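Local structure of uncharacterized protein (Bacteroides eggerthii, 4L3R) at residues 45-48 with 52-55; 13-18 with 126-131; 37-42 with 104-109; 70-73 with 78-81. The protein is of unknown function, a DUF4847 protein whose family is grouped with the calycins, and folds as an antiparallel sheet, probably barrel-like as in calycins, accompanied by helices. One frame throughout, in Å; residues are numbered along the deposited sequence.

How the contacts relate
Contacts 1, 2 and 4 are partly buried and reach one antiparallel sheet, while contact 3 is a surface contact, its centre about 17 Å from that of the chain, and joins two helices. Charge and a bridging water carry contact 3. Contact 2, nearest the centre, is an indole face against a leucine and a strand backbone. Contact 4 zips up a hairpin through backbone bonds, with polar side chains at its ends. Contact 1 mediates: it shares helix 37-48 with contact 3, and its strand lies between strands 15-22 and 66-73, so Leu55 N bonds to Trp15 O of contact 2 (2.8 Å) and Thr54 N to His73 O of contact 4 (2.9 Å).

Contact 1 (45-48 with 52-55)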
# COMPACT_ATOMS: atom_id res chain seq x y z
N GLU B 45 -10.72 -2.37 31.20
CA GLU B 45 -12.04 -1.97 30.69
C GLU B 45 -11.87 -1.11 29.45
O GLU B 45 -12.62 -1.27 28.49
CB GLU B 45 -12.86 -1.24 31.77
CG GLU B 45 -13.36 -2.14 32.89
CD GLU B 45 -14.23 -3.31 32.48
OE1 GLU B 45 -15.00 -3.17 31.50
OE2 GLU B 45 -14.15 -4.37 33.14
N LEU B 46 -10.85 -0.22 29.43
CA LEU B 46 -10.55 0.59 28.24
C LEU B 46 -10.04 -0.30 27.10
O LEU B 46 -10.33 -0.01 25.94
CB LEU B 46 -9.53 1.69 28.58
CG LEU B 46 -10.07 2.80 29.49
CD1 LEU B 46 -8.95 3.59 30.11
CD2 LEU B 46 -11.02 3.73 28.74
N LEU B 47 -9.32 -1.39 27.42
CA LEU B 47 -8.81 -2.33 26.42
C LEU B 47 -9.94 -3.15 25.78
O LEU B 47 -9.78 -3.58 24.64
CB LEU B 47 -7.76 -3.27 27.05
CG LEU B 47 -7.02 -4.23 26.11
CD1 LEU B 47 -6.23 -3.47 25.06
CD2 LEU B 47 -6.09 -5.13 26.90
N LYS B 48 -11.07 -3.39 26.49
CA LYS B 48 -12.22 -4.13 25.92
C LYS B 48 -12.92 -3.33 24.80
O LYS B 48 -13.59 -3.94 23.96
CB LYS B 48 -13.27 -4.48 27.00
CG LYS B 48 -12.90 -5.67 27.89
CD LYS B 48 -13.99 -5.93 28.94
CE LYS B 48 -13.65 -7.05 29.89
NZ LYS B 48 -12.81 -6.60 31.03
N ASN B 52 -10.13 1.08 20.86
CA ASN B 52 -8.94 1.42 21.67
C ASN B 52 -7.80 0.43 21.50
O ASN B 52 -8.02 -0.76 21.30
CB ASN B 52 -9.31 1.51 23.16
CG ASN B 52 -10.27 2.63 23.48
OD1 ASN B 52 -10.56 3.47 22.65
ND2 ASN B 52 -10.77 2.67 24.71
N PHE B 53 -6.56 0.95 21.58
CA PHE B 53 -5.30 0.21 21.45
C PHE B 53 -5.22 -0.55 20.12
O PHE B 53 -4.95 -1.75 20.09
CB PHE B 53 -5.08 -0.73 22.65
CG PHE B 53 -5.12 -0.03 23.99
CD1 PHE B 53 -3.96 0.48 24.55
CD2 PHE B 53 -6.31 0.09 24.69
CE1 PHE B 53 -4.00 1.15 25.77
CE2 PHE B 53 -6.34 0.75 25.92
CZ PHE B 53 -5.19 1.27 26.46
N THR B 54 -5.46 0.18 19.02
CA THR B 54 -5.40 -0.37 17.67
C THR B 54 -4.15 0.15 16.95
O THR B 54 -3.60 1.19 17.32
CB THR B 54 -6.66 -0.03 16.89
OG1 THR B 54 -6.79 1.38 16.78
CG2 THR B 54 -7.91 -0.64 17.50
N LEU B 55 -3.72 -0.59 15.93
CA LEU B 55 -2.55 -0.25 15.11
C LEU B 55 -2.88 -0.59 13.66
O LEU B 55 -3.44 -1.65 13.39
CB LEU B 55 -1.32 -1.02 15.64
CG LEU B 55 -0.03 -1.00 14.80
CD1 LEU B 55 0.62 0.37 14.84
CD2 LEU B 55 0.95 -2.03 15.33
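Asn52 is the first residue of 52-55 to meet the helix at 45-48, and it does so through its amide nitrogen. ND2 gives a hydrogen bond to Leu46 O, 3.0 Å long and fairly straight, with 151° at the hydrogen. The nitrogen is tilted out of the carbonyl plane, and the acceptor lies slightly out of the amide plane. With CG turned anti to its own carbonyl carbon (chi1 -65°), the Asn52 side chain reaches back to the helix; its CB also lies 3.3 Å from Leu46 O, so the oxygen is approached by both the methylene and the amide. Lys16 NZ, bonded to both Leu47 O and Asn52 O, bridges the two segments from the adjoining strand.

Phe53 follows with both backbone angles positive and forms a G1 beta bulge with Thr54, both facing His73 of the neighbouring strand. Its ring lies alongside the helical turn at 45-48. Leu47 CD1 comes in obliquely, 3.6 Å from Phe53 CD2, and also touches CB, the two side chains crossing at about a right angle. At the ring's edge, CE2 is 4.0 Å from Leu46 C, near the ring plane. Phe111 adds an edge-to-face partner, and Leu17 and Leu107 pack on the ring too.

At Thr54 the strand proper begins, and Leu55 carries it on into the sheet. The two sides of this helix-to-strand connection therefore work differently: the amide of a buried asparagine satisfies a helix carbonyl, and an aromatic ring beside it packs against leucine.

Contact 2 (13-18 with 126-131); sequences KTWKLS and HNLTLY
Strands 15-22 and 127-134 of the antiparallel sheet meet here through the indole of Trp15, which lies across the start of the second strand. Leu128 CB stands over one face of the six-membered ring, 3.6 Å from its centroid and 16° off the ring normal, a CH-pi contact displaced toward the rim. Leu128 CD2 reaches farther along the same ring system, 4.0 Å from Trp15 CD2, so the leucine lies over the fusion bond as well as the benzo ring; the two side chains cross at about a right angle.

These strands are not direct neighbours: 137-144 runs between them, and the indole has to span that gap, also touching Phe143 of the intervening strand. A chi1 of -69° places Trp15 CG beside the backbone N and directs the ring toward 126-131. Its far corner, CZ3, then rests against backbone, 3.4 Å from both Asn127 C and Leu128 N and 3.5 Å from His126 O. Asn127 N lies at the ring edge, in its plane. The indole nitrogen, NE1, is held by Ile9 O, while His126 turns its ND1 to Ala145 O.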
# COMPACT_ATOMS: atom_id res chain seq x y z
N LYS B 13 -6.45 -4.92 7.45
CA LYS B 13 -6.54 -5.42 8.82
C LYS B 13 -6.14 -4.38 9.85
O LYS B 13 -5.22 -3.58 9.62
CB LYS B 13 -5.67 -6.67 9.00
CG LYS B 13 -4.19 -6.49 8.62
CD LYS B 13 -3.36 -7.73 8.92
CE LYS B 13 -3.68 -8.90 8.02
NZ LYS B 13 -2.66 -9.96 8.13
N THR B 14 -6.81 -4.44 11.01
CA THR B 14 -6.52 -3.60 12.17
C THR B 14 -5.90 -4.50 13.22
O THR B 14 -6.50 -5.52 13.59
CB THR B 14 -7.80 -2.91 12.63
OG1 THR B 14 -8.27 -2.08 11.56
CG2 THR B 14 -7.58 -2.06 13.88
N TRP B 15 -4.69 -4.15 13.67
CA TRP B 15 -3.98 -4.90 14.70
C TRP B 15 -4.48 -4.44 16.06
O TRP B 15 -4.44 -3.24 16.33
CB TRP B 15 -2.47 -4.69 14.57
CG TRP B 15 -1.92 -5.34 13.35
CD1 TRP B 15 -1.67 -4.74 12.14
CD2 TRP B 15 -1.70 -6.74 13.15
NE1 TRP B 15 -1.23 -5.67 11.24
CE2 TRP B 15 -1.24 -6.91 11.83
CE3 TRP B 15 -1.80 -7.86 13.99
CZ2 TRP B 15 -0.88 -8.17 11.32
CZ3 TRP B 15 -1.46 -9.10 13.48
CH2 TRP B 15 -1.00 -9.25 12.17
N LYS B 16 -4.99 -5.36 16.88
CA LYS B 16 -5.52 -5.06 18.21
C LYS B 16 -4.53 -5.53 19.26
O LYS B 16 -4.11 -6.68 19.22
CB LYS B 16 -6.89 -5.76 18.39
CG LYS B 16 -7.51 -5.65 19.78
CD LYS B 16 -7.97 -4.25 20.15
CE LYS B 16 -8.46 -4.22 21.58
NZ LYS B 16 -9.42 -3.11 21.82
N LEU B 17 -4.15 -4.64 20.19
CA LEU B 17 -3.22 -4.97 21.26
C LEU B 17 -3.75 -6.11 22.13
O LEU B 17 -4.90 -6.07 22.56
CB LEU B 17 -2.98 -3.75 22.15
CG LEU B 17 -1.94 -3.92 23.26
CD1 LEU B 17 -0.53 -3.89 22.68
CD2 LEU B 17 -2.13 -2.86 24.34
N SER B 18 -2.92 -7.14 22.37
CA SER B 18 -3.26 -8.29 23.21
C SER B 18 -2.35 -8.40 24.45
O SER B 18 -2.75 -9.05 25.41
CB SER B 18 -3.18 -9.58 22.40
OG SER B 18 -1.88 -9.77 21.88
N HIS B 126 -2.31 -13.61 11.38
CA HIS B 126 -3.15 -13.21 12.51
C HIS B 126 -2.40 -12.63 13.70
O HIS B 126 -3.05 -12.05 14.56
CB HIS B 126 -3.98 -14.41 12.98
CG HIS B 126 -4.93 -14.89 11.93
ND1 HIS B 126 -6.08 -14.19 11.62
CD2 HIS B 126 -4.84 -15.96 11.10
CE1 HIS B 126 -6.66 -14.85 10.64
NE2 HIS B 126 -5.95 -15.93 10.30
N ASN B 127 -1.06 -12.78 13.80
CA ASN B 127 -0.30 -12.28 14.95
C ASN B 127 0.84 -11.36 14.53
O ASN B 127 1.45 -11.55 13.48
CB ASN B 127 0.26 -13.44 15.77
CG ASN B 127 -0.79 -14.43 16.22
OD1 ASN B 127 -1.42 -14.26 17.26
ND2 ASN B 127 -1.04 -15.46 15.42
N LEU B 128 1.12 -10.34 15.36
CA LEU B 128 2.21 -9.39 15.16
C LEU B 128 2.85 -9.09 16.51
O LEU B 128 2.15 -8.78 17.47
CB LEU B 128 1.72 -8.09 14.50
CG LEU B 128 2.77 -6.98 14.28
CD1 LEU B 128 3.83 -7.41 13.28
CD2 LEU B 128 2.10 -5.70 13.81
N THR B 129 4.18 -9.22 16.58
CA THR B 129 4.96 -8.96 17.79
C THR B 129 5.96 -7.87 17.48
O THR B 129 6.76 -8.04 16.57
CB THR B 129 5.65 -10.24 18.27
OG1 THR B 129 4.68 -11.28 18.37
CG2 THR B 129 6.34 -10.06 19.61
N LEU B 130 5.91 -6.75 18.22
CA LEU B 130 6.84 -5.63 18.05
C LEU B 130 7.77 -5.55 19.25
O LEU B 130 7.31 -5.47 20.39
CB LEU B 130 6.08 -4.31 17.89
CG LEU B 130 5.05 -4.24 16.77
CD1 LEU B 130 4.38 -2.88 16.73
CD2 LEU B 130 5.66 -4.57 15.42
N TYR B 131 9.08 -5.55 18.98
CA TYR B 131 10.10 -5.44 20.01
C TYR B 131 10.46 -3.98 20.15
O TYR B 131 10.72 -3.34 19.13
CB TYR B 131 11.34 -6.27 19.64
CG TYR B 131 11.11 -7.76 19.72
CD1 TYR B 131 10.34 -8.42 18.77
CD2 TYR B 131 11.66 -8.52 20.75
CE1 TYR B 131 10.10 -9.78 18.85
CE2 TYR B 131 11.44 -9.89 20.83
CZ TYR B 131 10.66 -10.52 19.88
OH TYR B 131 10.44 -11.87 19.99

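Contact 3 (37-42 with 104-109); sequences EAEEKA and SDKLAK
Glu39 and Lys106 reach toward each other across the gap between two helices, 37-48 and 106-116, and form a salt bridge at the surface. Both side chains leave their helix pointing back from the carbonyl carbon (chi1 -80° and -69°) and run extended from there, crossing obliquely near their ends. Lys106 NZ gives its hydrogen bond to Glu39 OE1, 3.1 Å away, meeting the oxygen on its syn side and 18° out of the carboxylate plane. Lys106 CE lies 3.5 Å from Glu39 OE2, so the lysine's last methylene flanks the carboxylate as well. Glu39 OE1 has a second donor in Ser35 N. A glutamine here would probably leave the ammonium of Lys106 without its opposing charge.

Asp105 sits at the N-cap of helix 106-116. Its OD2 accepts weak bonds from Leu107 N and Ala108 N and is hydrogen-bonded to Ser43 OG, which ties the cap to the facing helix. Such a gathering of polar partners, at the positive end of a helix dipole, would be expected to favour the ionised carboxylate. The other oxygen is taken up by a water that donates to both sides, to Asp105 OD1 at 2.8 Å and to Glu39 O at 2.7 Å.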
# COMPACT_ATOMS: atom_id res chain seq x y z
N GLU B 37 -4.56 -2.78 41.90
CA GLU B 37 -5.59 -3.53 41.15
C GLU B 37 -6.60 -2.60 40.42
O GLU B 37 -7.00 -2.91 39.30
CB GLU B 37 -6.37 -4.50 42.06
CG GLU B 37 -6.28 -5.97 41.68
CD GLU B 37 -6.72 -6.32 40.27
OE1 GLU B 37 -7.72 -5.73 39.79
OE2 GLU B 37 -6.08 -7.21 39.65
N ALA B 38 -7.01 -1.47 41.04
CA ALA B 38 -8.00 -0.56 40.44
C ALA B 38 -7.47 0.06 39.15
O ALA B 38 -8.23 0.18 38.18
CB ALA B 38 -8.39 0.53 41.43
N GLU B 39 -6.18 0.46 39.12
CA GLU B 39 -5.57 0.99 37.89
C GLU B 39 -5.60 -0.05 36.77
O GLU B 39 -5.98 0.28 35.64
CB GLU B 39 -4.11 1.41 38.14
CG GLU B 39 -3.92 2.76 38.80
CD GLU B 39 -2.46 3.14 38.99
OE1 GLU B 39 -1.58 2.29 38.74
OE2 GLU B 39 -2.20 4.30 39.39
N GLU B 40 -5.19 -1.29 37.08
CA GLU B 40 -5.17 -2.38 36.10
C GLU B 40 -6.59 -2.68 35.60
O GLU B 40 -6.77 -2.85 34.39
CB GLU B 40 -4.52 -3.65 36.68
CG GLU B 40 -4.57 -4.85 35.74
CD GLU B 40 -3.81 -6.09 36.17
OE1 GLU B 40 -3.03 -6.02 37.14
OE2 GLU B 40 -4.03 -7.15 35.54
N LYS B 41 -7.57 -2.75 36.51
CA LYS B 41 -8.98 -3.00 36.19
C LYS B 41 -9.50 -1.95 35.21
O LYS B 41 -10.10 -2.31 34.20
CB LYS B 41 -9.82 -3.01 37.48
CG LYS B 41 -11.30 -3.39 37.31
CD LYS B 41 -12.03 -3.32 38.65
CE LYS B 41 -13.53 -3.48 38.54
NZ LYS B 41 -13.93 -4.90 38.34
N ALA B 42 -9.25 -0.65 35.50
CA ALA B 42 -9.69 0.47 34.66
C ALA B 42 -9.03 0.42 33.25
O ALA B 42 -9.69 0.73 32.26
CB ALA B 42 -9.37 1.79 35.35
N SER B 104 -3.74 9.77 30.21
CA SER B 104 -3.71 9.66 31.67
C SER B 104 -3.57 8.18 32.08
O SER B 104 -2.96 7.89 33.10
CB SER B 104 -4.97 10.27 32.30
OG SER B 104 -6.15 9.55 32.00
N ASP B 105 -4.13 7.25 31.29
CA ASP B 105 -4.08 5.82 31.57
C ASP B 105 -2.66 5.27 31.38
O ASP B 105 -2.04 5.54 30.36
CB ASP B 105 -5.06 5.07 30.66
CG ASP B 105 -5.31 3.65 31.08
OD1 ASP B 105 -6.13 3.45 31.99
OD2 ASP B 105 -4.68 2.75 30.51
N LYS B 106 -2.14 4.50 32.36
CA LYS B 106 -0.78 3.96 32.30
C LYS B 106 -0.58 2.99 31.13
O LYS B 106 0.50 3.01 30.54
CB LYS B 106 -0.39 3.27 33.61
CG LYS B 106 -0.21 4.25 34.77
CD LYS B 106 0.27 3.51 36.01
CE LYS B 106 0.55 4.44 37.17
NZ LYS B 106 1.15 3.71 38.32
N LEU B 107 -1.58 2.16 30.79
CA LEU B 107 -1.44 1.25 29.64
C LEU B 107 -1.34 2.05 28.34
O LEU B 107 -0.53 1.71 27.48
CB LEU B 107 -2.61 0.25 29.55
CG LEU B 107 -2.48 -0.85 28.47
CD1 LEU B 107 -1.27 -1.73 28.73
CD2 LEU B 107 -3.75 -1.68 28.40
N ALA B 108 -2.13 3.13 28.22
CA ALA B 108 -2.12 4.01 27.04
C ALA B 108 -0.78 4.76 26.92
O ALA B 108 -0.27 4.91 25.81
CB ALA B 108 -3.27 5.00 27.12
N LYS B 109 -0.19 5.19 28.05
CA LYS B 109 1.12 5.86 28.04
C LYS B 109 2.22 4.91 27.55
O LYS B 109 3.07 5.30 26.75
CB LYS B 109 1.49 6.39 29.43
CG LYS B 109 0.72 7.62 29.88
CD LYS B 109 1.09 7.96 31.34
CE LYS B 109 0.41 9.19 31.85
NZ LYS B 109 0.81 9.51 33.24
O HOH W 1 -5.92 2.84 34.76

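Contact 4 (70-73 with 78-81); sequences VSAH and NISD
Ala72 and Ile79 are joined by a pair of backbone bonds at the tight heart of the contact. Ile79 N to Ala72 O is 2.8 Å and almost straight at the hydrogen, and Ala72 N returns a bond of 2.9 Å to Ile79 O. On the face that carries this pair, Ala72 CB lies 4.2 Å from Ile79 CB, and the isoleucine goes on to pack against Ile112, Leu115 and Phe116 of helix 106-116. That side is buried. Close CA-H...O contacts flank it, one from Ser71 CA to Ile79 O and another from Asn78 CA to Ala72 O.

The two strands form a beta hairpin of the antiparallel sheet, at 165° between their directions, with Ala72 and Ile79 a hydrogen-bonded pair and His73 and Asn78 a non-hydrogen-bonded one. On the opposite face from the alanine and isoleucine, Asn78 OD1 approaches His73 CD2 to 3.2 Å, the amide and imidazole planes only 19° apart. The ring is positioned by Glu51 O, which accepts from its ND1.

Looser packing is found at the other end, where the chain turns a corner at Asp81 and water enters. Here Asp81 N is met by a side-chain hydroxyl, Val70 O nearby being poorly angled for it. Ser71 swings OG to the side of its own backbone N (chi1 -74°), and Asp81 N points at that oxygen along a nearly straight line, 3.2 Å away. A water accepts from Ser71 OG at 2.9 Å and donates to Asp81 OD1, which also bonds to Thr69 OG1. With an alanine in place of Ser71, Asp81 N would probably lose its acceptor and the water one of its anchors.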
# COMPACT_ATOMS: atom_id res chain seq x y z
N VAL B 70 2.35 4.34 9.51
CA VAL B 70 1.74 3.71 10.68
C VAL B 70 0.78 4.69 11.34
O VAL B 70 1.12 5.85 11.54
CB VAL B 70 2.80 3.21 11.69
CG1 VAL B 70 2.19 2.96 13.07
CG2 VAL B 70 3.44 1.94 11.19
N SER B 71 -0.39 4.18 11.71
CA SER B 71 -1.39 4.92 12.48
C SER B 71 -1.77 4.07 13.68
O SER B 71 -1.79 2.84 13.58
CB SER B 71 -2.62 5.23 11.62
OG SER B 71 -2.36 6.25 10.68
N ALA B 72 -2.03 4.69 14.81
CA ALA B 72 -2.43 3.96 16.01
C ALA B 72 -3.33 4.81 16.87
O ALA B 72 -3.25 6.04 16.84
CB ALA B 72 -1.21 3.52 16.80
N HIS B 73 -4.20 4.15 17.61
CA HIS B 73 -5.09 4.82 18.54
C HIS B 73 -4.99 4.11 19.86
O HIS B 73 -5.19 2.90 19.90
CB HIS B 73 -6.52 4.85 18.01
CG HIS B 73 -7.49 5.43 18.99
ND1 HIS B 73 -8.55 4.70 19.47
CD2 HIS B 73 -7.48 6.63 19.61
CE1 HIS B 73 -9.19 5.49 20.32
NE2 HIS B 73 -8.56 6.66 20.45
N ASN B 78 -3.65 9.75 19.58
CA ASN B 78 -3.52 9.14 18.26
C ASN B 78 -2.14 9.34 17.67
O ASN B 78 -1.52 10.37 17.89
CB ASN B 78 -4.53 9.78 17.28
CG ASN B 78 -5.95 9.34 17.49
OD1 ASN B 78 -6.34 8.25 17.07
ND2 ASN B 78 -6.76 10.17 18.13
N ILE B 79 -1.71 8.37 16.87
CA ILE B 79 -0.52 8.44 16.03
C ILE B 79 -1.10 8.44 14.61
O ILE B 79 -1.84 7.52 14.28
CB ILE B 79 0.48 7.29 16.30
CG1 ILE B 79 0.98 7.37 17.76
CG2 ILE B 79 1.64 7.32 15.29
CD1 ILE B 79 1.85 6.20 18.19
N SER B 80 -0.85 9.49 13.82
CA SER B 80 -1.41 9.62 12.48
C SER B 80 -0.33 9.72 11.42
O SER B 80 0.43 10.69 11.40
CB SER B 80 -2.32 10.84 12.39
OG SER B 80 -3.39 10.72 13.31
N ASP B 81 -0.28 8.72 10.52
CA ASP B 81 0.66 8.63 9.41
C ASP B 81 2.12 8.85 9.86
O ASP B 81 2.85 9.65 9.26
CB ASP B 81 0.28 9.62 8.28
CG ASP B 81 -1.04 9.31 7.58
OD1 ASP B 81 -1.31 8.10 7.32
OD2 ASP B 81 -1.76 10.26 7.20
O HOH W 2 -1.17 5.02 8.39